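Long-range contacts in putative lipoprotein GNA1162 (Neisseria meningitidis, PDB 4HRV), which is of unknown function, but belongs to a family of putative bacterial lipoproteins and probably acts while held at a membrane by its lipid anchor: residues V92-T97 / V105-A110; V19-E24 / W32-S37. The protein carries 3 engineered substitutions. One frame throughout, in Å; residues are numbered along the deposited sequence.

Both contacts reach the same mixed sheet, with centres about 14 Å apart. Interaction 2 closes before interaction 1 opens along the chain. Val-92 is the joint between them. Its N lies 3.0 Å from Leu-22 O and its O lies 2.8 Å from Glu-24 N, both probable hydrogen bonds that pair strand 86-99 with the parallel strand 15-23. On the side-chain level, Val-92 CG2 packs 3.7 Å from SE of the engineered selenomethionine Met-34. The centre of interaction 2 is about 6 Å from the centre of the chain, that of interaction 1 about 13 Å. Both contacts also touch the second subunit.

Interaction 1: V92-T97 / V105-A110; sequences VTEYGT and VTTVSA
The ring of Tyr-95 lies alongside Val-108 and points the same way. Ring atom CD2 of Tyr-95 is 3.8 Å from CG2 of Val-108. The ring reaches this place because CG stands opposite the backbone N (chi1 -174°). Loop residues Ser-25 and Asp-27, and Ser-156 of the second subunit, also touch the tyrosine. The carboxylate of Glu-94 sits over the other face of the sheet. Its extended chain passes slantwise over Thr-107 and brings OE2 to 3.2 Å from CG2 of Thr-107, a close oxygen-to-methyl packing contact. Glu-94 OE2 is also 3.5 Å from Ser-109 OG, a weak bond at best; the stronger partner of that hydroxyl is Ser-129 OG. On the tyrosine face, Thr-97 and Thr-106 lie side by side, pointing the same way, and Thr-97 OG1 packs 3.2 Å from the methyl CG2 of Thr-106.

The strands form an antiparallel hairpin with a classic beta bulge. Thr-93 and Glu-94 both face Ser-109. Ser-109 O accepts from Thr-93 N at 2.9 Å and from Glu-94 N at 3.2 Å, both on the same face of its carbonyl plane. In return Ser-109 N bonds to Glu-94 O at 3.1 Å. Past the bulge the pairing is regular: Gly-96 and Thr-107 exchange two bonds, and Thr-107 N meets Gly-96 O at 2.9 Å.

Strand 15-23 flanks the hairpin at Val-92. Strand 122-133 flanks it beyond Thr-106 and Val-108. Helix 139-154 of the second subunit covers the face of Thr-106, Val-108 and Ala-110 with Ile-153 and Val-149.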
loop_
_atom_site.group_PDB
_atom_site.type_symbol
_atom_site.label_atom_id
_atom_site.label_comp_id
_atom_site.label_asym_id
_atom_site.label_seq_id
_atom_site.Cartn_x
_atom_site.Cartn_y
_atom_site.Cartn_z
ATOM N N VAL B 92 8.435 3.968 11.184
ATOM C CA VAL B 92 7.143 3.368 11.490
ATOM C C VAL B 92 6.515 4.143 12.644
ATOM O O VAL B 92 7.072 4.188 13.749
ATOM C CB VAL B 92 7.285 1.889 11.886
ATOM C CG1 VAL B 92 5.936 1.337 12.420
ATOM C CG2 VAL B 92 7.768 1.074 10.702
ATOM N N THR B 93 5.370 4.766 12.381
ATOM C CA THR B 93 4.720 5.628 13.360
ATOM C C THR B 93 3.560 4.922 14.050
ATOM O O THR B 93 3.136 5.315 15.140
ATOM C CB THR B 93 4.210 6.917 12.697
ATOM O OG1 THR B 93 3.249 6.589 11.679
ATOM C CG2 THR B 93 5.366 7.664 12.068
ATOM N N GLU B 94 3.043 3.877 13.414
ATOM C CA GLU B 94 2.007 3.071 14.041
ATOM C C GLU B 94 2.171 1.582 13.734
ATOM O O GLU B 94 2.535 1.198 12.631
ATOM C CB GLU B 94 0.620 3.561 13.616
ATOM C CG GLU B 94 -0.499 2.972 14.435
ATOM C CD GLU B 94 -1.798 3.740 14.287
ATOM O OE1 GLU B 94 -2.574 3.790 15.269
ATOM O OE2 GLU B 94 -2.037 4.294 13.190
ATOM N N TYR B 95 1.898 0.739 14.719
ATOM C CA TYR B 95 1.958 -0.697 14.509
ATOM C C TYR B 95 1.227 -1.409 15.625
ATOM O O TYR B 95 1.638 -1.347 16.784
ATOM C CB TYR B 95 3.405 -1.174 14.471
ATOM C CG TYR B 95 3.579 -2.637 14.115
ATOM C CD1 TYR B 95 3.381 -3.640 15.067
ATOM C CD2 TYR B 95 3.959 -3.016 12.836
ATOM C CE1 TYR B 95 3.552 -4.980 14.745
ATOM C CE2 TYR B 95 4.136 -4.349 12.506
ATOM C CZ TYR B 95 3.926 -5.325 13.457
ATOM O OH TYR B 95 4.102 -6.644 13.115
ATOM N N GLY B 96 0.145 -2.094 15.286
ATOM C CA GLY B 96 -0.570 -2.828 16.306
ATOM C C GLY B 96 -1.982 -3.173 15.912
ATOM O O GLY B 96 -2.383 -3.032 14.752
ATOM N N THR B 97 -2.740 -3.634 16.897
ATOM C CA THR B 97 -4.101 -4.073 16.658
ATOM C C THR B 97 -5.016 -3.536 17.747
ATOM O O THR B 97 -4.735 -3.687 18.936
ATOM C CB THR B 97 -4.190 -5.612 16.637
ATOM O OG1 THR B 97 -3.149 -6.144 15.807
ATOM C CG2 THR B 97 -5.539 -6.063 16.105
ATOM N N VAL B 105 -8.606 -4.859 14.508
ATOM C CA VAL B 105 -8.182 -4.231 13.273
ATOM C C VAL B 105 -6.707 -3.925 13.404
ATOM O O VAL B 105 -6.302 -3.272 14.363
ATOM C CB VAL B 105 -8.962 -2.929 13.026
ATOM C CG1 VAL B 105 -8.328 -2.114 11.901
ATOM C CG2 VAL B 105 -10.428 -3.237 12.737
ATOM N N THR B 106 -5.900 -4.408 12.465
ATOM C CA THR B 106 -4.469 -4.120 12.528
ATOM C C THR B 106 -4.124 -2.938 11.629
ATOM O O THR B 106 -4.596 -2.838 10.488
ATOM C CB THR B 106 -3.579 -5.329 12.152
ATOM O OG1 THR B 106 -3.507 -5.460 10.729
ATOM C CG2 THR B 106 -4.098 -6.615 12.766
ATOM N N THR B 107 -3.302 -2.044 12.163
ATOM C CA THR B 107 -2.929 -0.834 11.465
ATOM C C THR B 107 -1.410 -0.729 11.463
ATOM O O THR B 107 -0.779 -0.932 12.495
ATOM C CB THR B 107 -3.502 0.406 12.180
ATOM O OG1 THR B 107 -4.935 0.382 12.132
ATOM C CG2 THR B 107 -2.995 1.682 11.527
ATOM N N VAL B 108 -0.836 -0.436 10.303
ATOM C CA VAL B 108 0.574 -0.074 10.209
ATOM C C VAL B 108 0.680 1.219 9.410
ATOM O O VAL B 108 0.072 1.348 8.352
ATOM C CB VAL B 108 1.418 -1.159 9.511
ATOM C CG1 VAL B 108 2.908 -0.744 9.498
ATOM C CG2 VAL B 108 1.273 -2.467 10.231
ATOM N N SER B 109 1.438 2.180 9.928
ATOM C CA SER B 109 1.650 3.436 9.234
ATOM C C SER B 109 3.142 3.741 9.292
ATOM O O SER B 109 3.796 3.497 10.310
ATOM C CB SER B 109 0.874 4.572 9.893
ATOM O OG SER B 109 -0.492 4.248 10.063
ATOM N N ALA B 110 3.668 4.253 8.190
ATOM C CA ALA B 110 5.078 4.589 8.091
ATOM C C ALA B 110 5.226 5.808 7.199
ATOM O O ALA B 110 4.365 6.102 6.369
ATOM C CB ALA B 110 5.872 3.421 7.533
#

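Interaction 2: V19-E24 / W32-S37; sequences VPPLNE and WGMLAS. Engineered in segment 32-37: Met-34 (natural residue Val).
Pro-21 packs its ring against Met-34 and Leu-35, and this is the close part of the contact. Pro-21 CG is 4.1 Å from CG of Met-34 and 4.2 Å from its SE. Met-34 is an engineered selenomethionine, Val in the natural sequence, and it slants across the proline. With chi1 at 177°, its chain runs out from the helix so that CG and SE both come to the proline ring. Pro-21 CD lies 4.2 Å from Leu-35 CB, where the two side chains cross at about a right angle. No hydrogen bond spans the segments.

The segments belong to a beta-alpha-beta connection. Strand 15-23 leads through a loop and short helices to strand 48-49, which runs parallel beside it in the sheet. The contact sets the weakly bonded turn at about 34-37 beside Val-19 to Pro-21, just before the 22-23 part of the strand. Within that turn Ser-37 OG gives a 2.8 Å bond to Met-34 O, in the carbonyl plane and on a lone pair.

Toward Val-19 and Pro-20 the contact is thinner: Leu-35 touches them only with its methyl ends. Leu-35 CD1 approaches Val-19 O at 4.1 Å, and Leu-35 CD2 stays 4.4 Å from Pro-20 CA. Ala-52 and Glu-56 of helix 52-61 also touch Leu-35. The solvent side is at Trp-32, which is exposed and stands clear of residues 19-24; its O accepts a hydrogen bond from Gln-152 NE2 of the second subunit.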
loop_
_atom_site.group_PDB
_atom_site.type_symbol
_atom_site.label_atom_id
_atom_site.label_comp_id
_atom_site.label_asym_id
_atom_site.label_seq_id
_atom_site.Cartn_x
_atom_site.Cartn_y
_atom_site.Cartn_z
ATOM N N VAL B 19 18.842 2.980 5.536
ATOM C CA VAL B 19 19.308 2.764 6.895
ATOM C C VAL B 19 18.217 2.035 7.674
ATOM O O VAL B 19 17.050 2.076 7.294
ATOM C CB VAL B 19 19.678 4.079 7.613
ATOM C CG1 VAL B 19 20.885 4.756 6.929
ATOM C CG2 VAL B 19 18.487 4.992 7.692
ATOM N N PRO B 20 18.604 1.337 8.750
ATOM C CA PRO B 20 17.623 0.662 9.604
ATOM C C PRO B 20 16.498 1.614 9.967
ATOM O O PRO B 20 16.756 2.717 10.449
ATOM C CB PRO B 20 18.436 0.302 10.845
ATOM C CG PRO B 20 19.811 0.094 10.332
ATOM C CD PRO B 20 19.987 1.068 9.174
ATOM N N PRO B 21 15.247 1.203 9.725
ATOM C CA PRO B 21 14.137 2.115 9.997
ATOM C C PRO B 21 13.957 2.414 11.478
ATOM O O PRO B 21 14.236 1.568 12.324
ATOM C CB PRO B 21 12.919 1.359 9.433
ATOM C CG PRO B 21 13.504 0.473 8.359
ATOM C CD PRO B 21 14.814 0.017 8.964
ATOM N N LEU B 22 13.512 3.628 11.776
ATOM C CA LEU B 22 13.209 4.037 13.136
ATOM C C LEU B 22 11.867 3.450 13.533
ATOM O O LEU B 22 10.917 3.442 12.742
ATOM C CB LEU B 22 13.097 5.554 13.216
ATOM C CG LEU B 22 14.191 6.385 13.867
ATOM C CD1 LEU B 22 13.624 7.771 14.139
ATOM C CD2 LEU B 22 14.704 5.719 15.154
ATOM N N ASN B 23 11.776 2.967 14.761
ATOM C CA ASN B 23 10.511 2.448 15.259
ATOM C C ASN B 23 9.941 3.422 16.275
ATOM O O ASN B 23 10.490 3.578 17.363
ATOM C CB ASN B 23 10.717 1.070 15.895
ATOM C CG ASN B 23 9.402 0.354 16.205
ATOM O OD1 ASN B 23 8.311 0.911 16.053
ATOM N ND2 ASN B 23 9.511 -0.891 16.651
ATOM N N GLU B 24 8.856 4.094 15.912
ATOM C CA GLU B 24 8.197 5.010 16.832
ATOM C C GLU B 24 6.846 4.473 17.273
ATOM O O GLU B 24 5.927 5.238 17.560
ATOM C CB GLU B 24 8.061 6.397 16.213
ATOM C CG GLU B 24 9.387 6.966 15.780
ATOM C CD GLU B 24 9.389 8.477 15.680
ATOM O OE1 GLU B 24 8.306 9.062 15.469
ATOM O OE2 GLU B 24 10.484 9.078 15.815
ATOM N N TRP B 32 10.813 -5.273 12.375
ATOM C CA TRP B 32 11.512 -6.519 12.078
ATOM C C TRP B 32 11.354 -6.900 10.605
ATOM O O TRP B 32 10.235 -7.003 10.090
ATOM C CB TRP B 32 11.038 -7.666 12.971
ATOM C CG TRP B 32 11.785 -8.945 12.707
ATOM C CD1 TRP B 32 11.463 -9.915 11.797
ATOM C CD2 TRP B 32 12.993 -9.380 13.345
ATOM N NE1 TRP B 32 12.392 -10.928 11.838
ATOM C CE2 TRP B 32 13.340 -10.624 12.780
ATOM C CE3 TRP B 32 13.812 -8.839 14.341
ATOM C CZ2 TRP B 32 14.470 -11.336 13.178
ATOM C CZ3 TRP B 32 14.937 -9.548 14.736
ATOM C CH2 TRP B 32 15.254 -10.784 14.155
ATOM N N GLY B 33 12.489 -7.080 9.934
ATOM C CA GLY B 33 12.526 -7.532 8.554
ATOM C C GLY B 33 12.170 -6.480 7.524
ATOM O O GLY B 33 12.186 -6.745 6.323
HETATM N N MSE B 34 11.842 -5.280 7.980
HETATM C CA MSE B 34 11.417 -4.246 7.050
HETATM C C MSE B 34 12.538 -3.808 6.098
HETATM O O MSE B 34 12.311 -3.636 4.895
HETATM C CB MSE B 34 10.855 -3.052 7.810
HETATM C CG MSE B 34 10.462 -1.912 6.914
HETATM SE SE MSE B 34 9.481 -0.555 7.900
HETATM C CE MSE B 34 7.776 -0.667 6.948
ATOM N N LEU B 35 13.744 -3.630 6.639
ATOM C CA LEU B 35 14.895 -3.223 5.831
ATOM C C LEU B 35 15.055 -4.137 4.620
ATOM O O LEU B 35 15.179 -3.665 3.490
ATOM C CB LEU B 35 16.176 -3.217 6.672
ATOM C CG LEU B 35 17.454 -2.741 5.959
ATOM C CD1 LEU B 35 17.217 -1.429 5.256
ATOM C CD2 LEU B 35 18.637 -2.637 6.933
ATOM N N ALA B 36 15.039 -5.446 4.866
ATOM C CA ALA B 36 15.101 -6.448 3.798
ATOM C C ALA B 36 13.996 -6.291 2.744
ATOM O O ALA B 36 14.225 -6.491 1.548
ATOM C CB ALA B 36 15.056 -7.847 4.394
ATOM N N SER B 37 12.798 -5.930 3.182
ATOM C CA SER B 37 11.667 -5.841 2.263
ATOM C C SER B 37 11.789 -4.722 1.222
ATOM O O SER B 37 11.013 -4.675 0.256
ATOM C CB SER B 37 10.356 -5.684 3.040
ATOM O OG SER B 37 10.096 -4.319 3.316
#